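Local coordinates for protein GTN Reductase (Agrobacterium tumefaciens, PDB 5N6G) that probably reduces activated carbon-carbon double bonds as an FMN-dependent ene-reductase of the Old Yellow Enzyme family, and binds 2-phenylacrylic acid beside its flavin, at residues L168-I177 against V215-R226; P233-A243 against F277-Y286. All blocks are in the same frame, centred on the assembly; numbering follows the deposited sequence.

Contact 1. Residues L168-I177 against V215-R226; sequences LEAGFDGVEI and VDAVAEEIGAGR
Val-175 and Val-218 meet tip to tip at the apolar centre, CG2 of Val-175 lying 3.6 Å from CG1 of Val-218. The same Val-175 methyl also touches CD1 of Ile-222. With chi1 at 69°, Ile-222 holds CG1 between its backbone N and carbonyl carbon and sends CD1 to Val-175, while CG2, on the other branch, meets Leu-168. Deeper in the barrel wall, Ile-177 extends CD1 across Val-215 at about a right angle, 3.8 Å from Val-215 CG2, with Val-218 beside it. At the outer end the side chains of Leu-168 and Ile-222 pass at a slant, and the 3.4 Å between Leu-168 CD1 and Ile-222 CG2 is tight for two methyls. Ala-164 and Ala-167 of helix 150-169 flank this layer.

The polar edge belongs to Arg-226. Its backbone O accepts the N-H of Val-175 at 3.0 Å, starting the pairing of parallel strands 174-178 and 227-231. Its side chain, extended from CG to NE, brings NH1 to 2.7 Å from Asp-173 O, on a lone pair and within 5° of the guanidinium plane. A water at the same guanidinium edge joins NH1 to Asp-173 OD1, while OD2 is held by His-88 and the N-H of Ile-94.

Residues 215-222, the last turns of helix 204-222, run antiparallel to strand 174-177 on the outside of the TIM barrel, within a beta-alpha-beta crossover. Branched aliphatic groups fill the interface, whereas the arginine ties the turn before one strand to the start of the next, its charge probably eased by the carbonyl and the nearby carboxylate.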
# COMPACT_ATOMS: atom_id res chain seq x y z
N LEU A 168 -5.73 -9.82 11.19
CA LEU A 168 -5.98 -9.77 12.63
C LEU A 168 -5.47 -11.02 13.33
O LEU A 168 -4.91 -10.94 14.43
CB LEU A 168 -7.47 -9.58 12.90
CG LEU A 168 -8.04 -8.17 12.79
CD1 LEU A 168 -9.49 -8.19 13.25
CD2 LEU A 168 -7.26 -7.16 13.60
N GLU A 169 -5.65 -12.19 12.71
CA GLU A 169 -5.16 -13.42 13.32
C GLU A 169 -3.64 -13.40 13.46
O GLU A 169 -3.09 -13.97 14.42
CB GLU A 169 -5.58 -14.64 12.48
CG GLU A 169 -5.21 -15.95 13.17
CD GLU A 169 -5.56 -17.19 12.38
OE1 GLU A 169 -5.93 -17.10 11.19
OE2 GLU A 169 -5.42 -18.28 12.97
N ALA A 170 -2.96 -12.76 12.52
CA ALA A 170 -1.52 -12.63 12.56
C ALA A 170 -1.04 -11.52 13.49
O ALA A 170 0.17 -11.30 13.57
CB ALA A 170 -0.97 -12.35 11.17
N GLY A 171 -1.95 -10.84 14.19
CA GLY A 171 -1.56 -9.87 15.19
C GLY A 171 -1.38 -8.45 14.70
O GLY A 171 -0.87 -7.62 15.45
N PHE A 172 -1.77 -8.15 13.47
CA PHE A 172 -1.67 -6.78 12.99
C PHE A 172 -2.63 -5.88 13.75
O PHE A 172 -3.70 -6.32 14.20
CB PHE A 172 -1.96 -6.71 11.50
CG PHE A 172 -0.85 -7.25 10.64
CD1 PHE A 172 0.27 -6.47 10.36
CD2 PHE A 172 -0.92 -8.52 10.12
CE1 PHE A 172 1.29 -6.94 9.57
CE2 PHE A 172 0.10 -9.01 9.32
CZ PHE A 172 1.22 -8.23 9.06
N ASP A 173 -2.25 -4.62 13.88
CA ASP A 173 -3.12 -3.61 14.47
C ASP A 173 -4.25 -3.18 13.54
O ASP A 173 -5.22 -2.58 14.01
CB ASP A 173 -2.27 -2.41 14.87
CG ASP A 173 -1.28 -2.77 15.95
OD1 ASP A 173 -1.74 -3.02 17.09
OD2 ASP A 173 -0.07 -2.87 15.64
N GLY A 174 -4.17 -3.54 12.27
CA GLY A 174 -5.12 -3.11 11.27
C GLY A 174 -4.56 -3.42 9.89
O GLY A 174 -3.55 -4.11 9.76
N VAL A 175 -5.23 -2.88 8.88
CA VAL A 175 -4.81 -3.06 7.50
C VAL A 175 -4.85 -1.73 6.77
O VAL A 175 -5.65 -0.84 7.08
CB VAL A 175 -5.68 -4.07 6.72
CG1 VAL A 175 -5.69 -5.43 7.43
CG2 VAL A 175 -7.09 -3.57 6.48
N GLU A 176 -3.99 -1.62 5.77
CA GLU A 176 -4.06 -0.59 4.76
C GLU A 176 -4.49 -1.26 3.46
O GLU A 176 -3.77 -2.10 2.93
CB GLU A 176 -2.72 0.12 4.57
CG GLU A 176 -2.73 1.15 3.45
CD GLU A 176 -1.43 1.94 3.33
OE1 GLU A 176 -1.23 2.94 4.09
OE2 GLU A 176 -0.63 1.59 2.44
N ILE A 177 -5.64 -0.87 2.93
CA ILE A 177 -6.06 -1.39 1.63
C ILE A 177 -5.20 -0.73 0.56
O ILE A 177 -5.16 0.49 0.44
CB ILE A 177 -7.55 -1.11 1.40
CG1 ILE A 177 -8.43 -1.89 2.37
CG2 ILE A 177 -7.93 -1.47 -0.01
CD1 ILE A 177 -9.83 -1.31 2.53
N VAL A 215 -13.72 -1.51 0.78
CA VAL A 215 -13.62 -0.86 2.09
C VAL A 215 -14.71 -1.36 3.02
O VAL A 215 -14.45 -1.67 4.18
CB VAL A 215 -13.68 0.68 1.93
CG1 VAL A 215 -13.84 1.35 3.30
CG2 VAL A 215 -12.46 1.18 1.24
N ASP A 216 -15.94 -1.44 2.54
CA ASP A 216 -17.03 -1.84 3.42
C ASP A 216 -16.90 -3.32 3.82
O ASP A 216 -17.25 -3.68 4.94
CB ASP A 216 -18.37 -1.54 2.75
CG ASP A 216 -18.60 -0.04 2.56
OD1 ASP A 216 -17.97 0.77 3.31
OD2 ASP A 216 -19.42 0.34 1.69
N ALA A 217 -16.38 -4.18 2.93
CA ALA A 217 -16.14 -5.59 3.27
C ALA A 217 -15.07 -5.73 4.36
O ALA A 217 -15.25 -6.49 5.32
CB ALA A 217 -15.74 -6.38 2.02
N VAL A 218 -13.95 -5.02 4.21
CA VAL A 218 -12.87 -5.07 5.20
C VAL A 218 -13.33 -4.47 6.52
O VAL A 218 -13.12 -5.05 7.60
CB VAL A 218 -11.63 -4.35 4.65
CG1 VAL A 218 -10.56 -4.18 5.73
CG2 VAL A 218 -11.09 -5.09 3.42
N ALA A 219 -13.97 -3.30 6.47
CA ALA A 219 -14.40 -2.64 7.70
C ALA A 219 -15.41 -3.47 8.47
O ALA A 219 -15.42 -3.47 9.71
CB ALA A 219 -14.97 -1.26 7.37
N GLU A 220 -16.32 -4.17 7.76
CA GLU A 220 -17.28 -5.02 8.44
C GLU A 220 -16.58 -6.17 9.14
O GLU A 220 -16.99 -6.60 10.22
CB GLU A 220 -18.30 -5.55 7.42
CG GLU A 220 -19.37 -6.44 8.00
CD GLU A 220 -20.27 -5.72 8.99
OE1 GLU A 220 -20.62 -4.55 8.73
OE2 GLU A 220 -20.61 -6.31 10.04
N GLU A 221 -15.49 -6.65 8.56
CA GLU A 221 -14.80 -7.81 9.12
C GLU A 221 -13.96 -7.44 10.34
O GLU A 221 -13.99 -8.17 11.35
CB GLU A 221 -13.93 -8.45 8.04
CG GLU A 221 -13.28 -9.75 8.44
CD GLU A 221 -14.30 -10.87 8.69
OE1 GLU A 221 -15.39 -10.85 8.07
OE2 GLU A 221 -14.01 -11.76 9.51
N ILE A 222 -13.21 -6.33 10.29
CA ILE A 222 -12.25 -6.01 11.33
C ILE A 222 -12.54 -4.70 12.06
O ILE A 222 -11.86 -4.41 13.05
CB ILE A 222 -10.80 -5.96 10.79
CG1 ILE A 222 -10.60 -4.76 9.85
CG2 ILE A 222 -10.45 -7.30 10.14
CD1 ILE A 222 -9.14 -4.55 9.45
N GLY A 223 -13.53 -3.93 11.62
CA GLY A 223 -13.82 -2.64 12.21
C GLY A 223 -13.24 -1.50 11.38
O GLY A 223 -12.08 -1.54 10.97
N ALA A 224 -14.05 -0.47 11.16
CA ALA A 224 -13.59 0.67 10.39
C ALA A 224 -12.41 1.37 11.06
O ALA A 224 -11.52 1.90 10.38
CB ALA A 224 -14.74 1.66 10.18
N GLY A 225 -12.36 1.32 12.39
CA GLY A 225 -11.27 1.94 13.13
C GLY A 225 -9.94 1.22 13.02
O GLY A 225 -8.93 1.71 13.57
N ARG A 226 -9.91 0.05 12.38
CA ARG A 226 -8.65 -0.64 12.09
C ARG A 226 -8.40 -0.72 10.59
O ARG A 226 -7.55 -1.51 10.16
CB ARG A 226 -8.63 -2.04 12.71
CG ARG A 226 -8.79 -1.97 14.21
CD ARG A 226 -8.42 -3.25 14.93
NE ARG A 226 -8.42 -3.00 16.37
CZ ARG A 226 -7.40 -2.50 17.08
NH1 ARG A 226 -6.23 -2.21 16.50
NH2 ARG A 226 -7.53 -2.31 18.39
O HOH W 1 -3.74 -1.33 18.04

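Contact 2. Residues P233-A243 against F277-Y286; sequences PVTPANDIFEA and FKQGDKPFDY
Val-234 is wedged among Phe-277, Phe-284 and Tyr-286 in the tightly packed part of this contact. Its CG1 lies 3.8 Å from Phe-284 CB, and its CG2 approaches the hydroxyl of Tyr-286, which is itself hydrogen-bonded to the N-H of Gly-269. Next to it, Pro-233 places CB over one face of the Phe-284 ring in a CH-pi contact, 3.8 Å from the centroid and 18° off the normal. CG of Phe-284 is anti to the backbone N (chi1 -168°), which carries the ring in under the proline. The Val-234 carbonyl O meets the edge of the Phe-277 ring in its plane, 3.4 Å from CD2, and Pro-236 CD packs against CE2 of the same ring.

Gln-279 bridges to the more open part. Extended beyond CG, it spans to the other loop and uses both ends of its amide: NE2 donates to Ile-240 O at 3.0 Å, nearly straight (168°) and on a lone pair, while OE1 accepts the N-H of Glu-242 from above the carbonyl plane. OE1 also accepts a hydrogen bond from a water that donates to Thr-235 O as well. The partly solvent-exposed side is looser: the Phe-241 ring slides past Gln-279, Phe-241 CE1 lying 3.8 Å from Gln-279 CB, and Gly-280 CA makes a CA-H...O contact of 3.5 Å with Ala-243 O. A second water links that same carbonyl to the N-H of Lys-282.

Neither segment forms a regular strand, and the two loops follow successive barrel strands, 227-231 and 263-267. Aromatic and proline packing joins them on one side; on the other, one glutamine amide, fixed in rotation by its two protein bonds, supplies partners for the carbonyl of Ile-240 and the N-H of Glu-242, in loops that form no strand pairing with each other.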
# COMPACT_ATOMS: atom_id res chain seq x y z
N PRO A 233 -3.55 9.67 -6.60
CA PRO A 233 -4.43 10.22 -7.65
C PRO A 233 -3.80 10.40 -9.02
O PRO A 233 -4.52 10.30 -10.02
CB PRO A 233 -4.84 11.59 -7.07
CG PRO A 233 -4.75 11.42 -5.60
CD PRO A 233 -3.64 10.44 -5.34
N VAL A 234 -2.50 10.68 -9.13
CA VAL A 234 -1.94 11.03 -10.43
C VAL A 234 -0.83 10.11 -10.88
O VAL A 234 -0.24 10.36 -11.94
CB VAL A 234 -1.43 12.49 -10.45
CG1 VAL A 234 -2.56 13.47 -10.14
CG2 VAL A 234 -0.30 12.70 -9.48
N THR A 235 -0.52 9.08 -10.15
CA THR A 235 0.69 8.35 -10.44
C THR A 235 0.59 7.62 -11.78
O THR A 235 -0.46 7.06 -12.10
CB THR A 235 1.01 7.36 -9.35
OG1 THR A 235 2.29 6.79 -9.66
CG2 THR A 235 -0.02 6.29 -9.25
N PRO A 236 1.67 7.57 -12.55
CA PRO A 236 1.67 6.81 -13.81
C PRO A 236 2.12 5.36 -13.65
O PRO A 236 2.34 4.67 -14.65
CB PRO A 236 2.69 7.59 -14.63
CG PRO A 236 3.70 8.05 -13.63
CD PRO A 236 2.93 8.31 -12.37
N ALA A 237 2.28 4.91 -12.42
CA ALA A 237 2.75 3.56 -12.16
C ALA A 237 1.92 2.52 -12.91
O ALA A 237 0.69 2.59 -12.96
CB ALA A 237 2.67 3.29 -10.65
N ASN A 238 2.61 1.52 -13.44
CA ASN A 238 1.98 0.35 -14.04
C ASN A 238 1.02 0.74 -15.17
O ASN A 238 -0.03 0.12 -15.37
CB ASN A 238 1.32 -0.50 -12.96
CG ASN A 238 2.37 -1.11 -12.05
OD1 ASN A 238 3.31 -1.74 -12.54
ND2 ASN A 238 2.29 -0.83 -10.75
N ASP A 239 1.44 1.72 -15.96
CA ASP A 239 0.88 2.01 -17.28
C ASP A 239 -0.54 2.57 -17.22
O ASP A 239 -1.27 2.48 -18.22
CB ASP A 239 0.89 0.74 -18.14
CG ASP A 239 0.87 1.02 -19.62
OD1 ASP A 239 1.37 2.09 -20.04
OD2 ASP A 239 0.39 0.13 -20.39
N ILE A 240 -0.94 3.18 -16.11
CA ILE A 240 -2.32 3.61 -15.89
C ILE A 240 -2.42 5.11 -16.17
O ILE A 240 -1.42 5.84 -16.10
CB ILE A 240 -2.77 3.25 -14.46
CG1 ILE A 240 -4.28 3.12 -14.38
CG2 ILE A 240 -2.25 4.24 -13.43
CD1 ILE A 240 -4.74 2.24 -13.24
N PHE A 241 -3.61 5.55 -16.58
CA PHE A 241 -3.84 6.95 -16.96
C PHE A 241 -5.26 7.37 -16.58
O PHE A 241 -6.21 6.64 -16.80
CB PHE A 241 -3.62 7.17 -18.46
CG PHE A 241 -4.01 8.53 -18.97
CD1 PHE A 241 -3.11 9.60 -18.95
CD2 PHE A 241 -5.27 8.75 -19.50
CE1 PHE A 241 -3.50 10.86 -19.44
CE2 PHE A 241 -5.64 9.98 -19.97
CZ PHE A 241 -4.74 11.05 -19.94
N GLU A 242 -5.38 8.58 -16.04
CA GLU A 242 -6.68 9.18 -15.76
C GLU A 242 -6.57 10.66 -16.11
O GLU A 242 -5.71 11.35 -15.57
CB GLU A 242 -7.07 9.03 -14.28
CG GLU A 242 -8.24 9.87 -13.84
CD GLU A 242 -9.51 9.58 -14.62
OE1 GLU A 242 -9.86 8.38 -14.69
OE2 GLU A 242 -10.13 10.53 -15.18
N ALA A 243 -7.43 11.15 -17.00
CA ALA A 243 -7.30 12.52 -17.47
C ALA A 243 -7.91 13.54 -16.51
O ALA A 243 -7.54 14.72 -16.57
CB ALA A 243 -7.96 12.67 -18.84
N PHE A 277 3.76 16.10 -10.53
CA PHE A 277 3.35 15.37 -11.72
C PHE A 277 1.85 15.52 -11.98
O PHE A 277 1.03 15.58 -11.05
CB PHE A 277 3.72 13.90 -11.54
CG PHE A 277 3.52 13.07 -12.77
CD1 PHE A 277 4.43 13.11 -13.81
CD2 PHE A 277 2.41 12.24 -12.87
CE1 PHE A 277 4.23 12.34 -14.93
CE2 PHE A 277 2.21 11.48 -14.00
CZ PHE A 277 3.12 11.53 -15.02
N LYS A 278 1.49 15.58 -13.25
CA LYS A 278 0.11 15.44 -13.65
C LYS A 278 0.07 14.69 -14.97
O LYS A 278 1.03 14.70 -15.74
CB LYS A 278 -0.61 16.78 -13.79
CG LYS A 278 -0.06 17.67 -14.87
CD LYS A 278 -0.81 18.99 -14.90
CE LYS A 278 -0.25 19.93 -15.91
NZ LYS A 278 -0.56 19.50 -17.29
N GLN A 279 -1.06 14.08 -15.24
CA GLN A 279 -1.31 13.40 -16.50
C GLN A 279 -2.24 14.17 -17.40
O GLN A 279 -1.99 14.27 -18.60
CB GLN A 279 -1.91 12.02 -16.23
CG GLN A 279 -1.03 11.11 -15.44
CD GLN A 279 -1.57 9.69 -15.37
OE1 GLN A 279 -2.67 9.46 -14.91
NE2 GLN A 279 -0.76 8.72 -15.83
N GLY A 280 -3.33 14.69 -16.86
CA GLY A 280 -4.27 15.48 -17.63
C GLY A 280 -3.86 16.94 -17.70
O GLY A 280 -2.73 17.33 -17.41
N ASP A 281 -4.82 17.74 -18.14
CA ASP A 281 -4.57 19.15 -18.37
C ASP A 281 -4.46 19.96 -17.09
O ASP A 281 -3.77 20.99 -17.08
CB ASP A 281 -5.70 19.73 -19.23
CG ASP A 281 -5.31 21.01 -19.90
OD1 ASP A 281 -4.18 21.08 -20.42
OD2 ASP A 281 -6.15 21.94 -19.95
N LYS A 282 -5.16 19.56 -16.01
CA LYS A 282 -5.21 20.37 -14.79
C LYS A 282 -4.31 19.80 -13.71
O LYS A 282 -4.36 18.59 -13.44
CB LYS A 282 -6.65 20.44 -14.27
CG LYS A 282 -7.59 21.20 -15.21
CD LYS A 282 -9.04 21.12 -14.73
CE LYS A 282 -9.99 21.83 -15.68
NZ LYS A 282 -11.41 21.71 -15.23
N PRO A 283 -3.53 20.62 -13.01
CA PRO A 283 -2.81 20.12 -11.84
C PRO A 283 -3.79 19.69 -10.76
O PRO A 283 -4.84 20.31 -10.57
CB PRO A 283 -1.98 21.32 -11.39
CG PRO A 283 -2.04 22.30 -12.50
CD PRO A 283 -3.30 22.05 -13.24
N PHE A 284 -3.44 18.62 -10.04
CA PHE A 284 -4.26 18.12 -8.95
C PHE A 284 -4.09 19.02 -7.74
O PHE A 284 -2.97 19.43 -7.41
CB PHE A 284 -3.87 16.68 -8.60
CG PHE A 284 -4.84 15.98 -7.70
CD1 PHE A 284 -5.96 15.37 -8.22
CD2 PHE A 284 -4.61 15.89 -6.34
CE1 PHE A 284 -6.87 14.72 -7.40
CE2 PHE A 284 -5.51 15.22 -5.51
CZ PHE A 284 -6.64 14.63 -6.04
N ASP A 285 -5.21 19.31 -7.08
CA ASP A 285 -5.24 20.18 -5.90
C ASP A 285 -5.38 19.28 -4.67
O ASP A 285 -6.46 18.77 -4.37
CB ASP A 285 -6.40 21.17 -6.05
CG ASP A 285 -6.46 22.19 -4.93
OD1 ASP A 285 -5.91 21.94 -3.83
OD2 ASP A 285 -7.11 23.22 -5.16
N TYR A 286 -4.26 19.04 -3.97
CA TYR A 286 -4.29 18.14 -2.82
C TYR A 286 -4.99 18.76 -1.62
O TYR A 286 -5.54 18.02 -0.79
CB TYR A 286 -2.86 17.73 -2.46
CG TYR A 286 -2.25 16.86 -3.53
CD1 TYR A 286 -2.38 15.49 -3.48
CD2 TYR A 286 -1.59 17.43 -4.62
CE1 TYR A 286 -1.84 14.67 -4.48
CE2 TYR A 286 -1.07 16.62 -5.63
CZ TYR A 286 -1.18 15.26 -5.54
OH TYR A 286 -0.65 14.47 -6.55
O HOH W 2 -2.84 7.95 -12.75
O HOH W 3 -7.06 17.17 -15.48

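Overall arrangement
Contacts 1 and 2 follow one another along the chain and lie on opposite sides of its centre, their own centres about 29 Å apart and their nearest atoms about 12 Å apart. In the eight-stranded barrel, contact 1 joins strand 174-178 to the helix packed outside it, whereas contact 2 joins loops that follow strands 227-231 and 263-267. Strand 227-231 connects them, starting just after Arg-226 and ending just before Pro-233; on it lies Arg-230, which binds FMN. The flavin sits between: the side chains of Ile-177 and Thr-235 are about 10 Å and 8 Å from it. The Thr-235 side chain is also about 8 Å from bound 2-phenylacrylic acid, which places contact 2 near, but not lining, the ligand pocket.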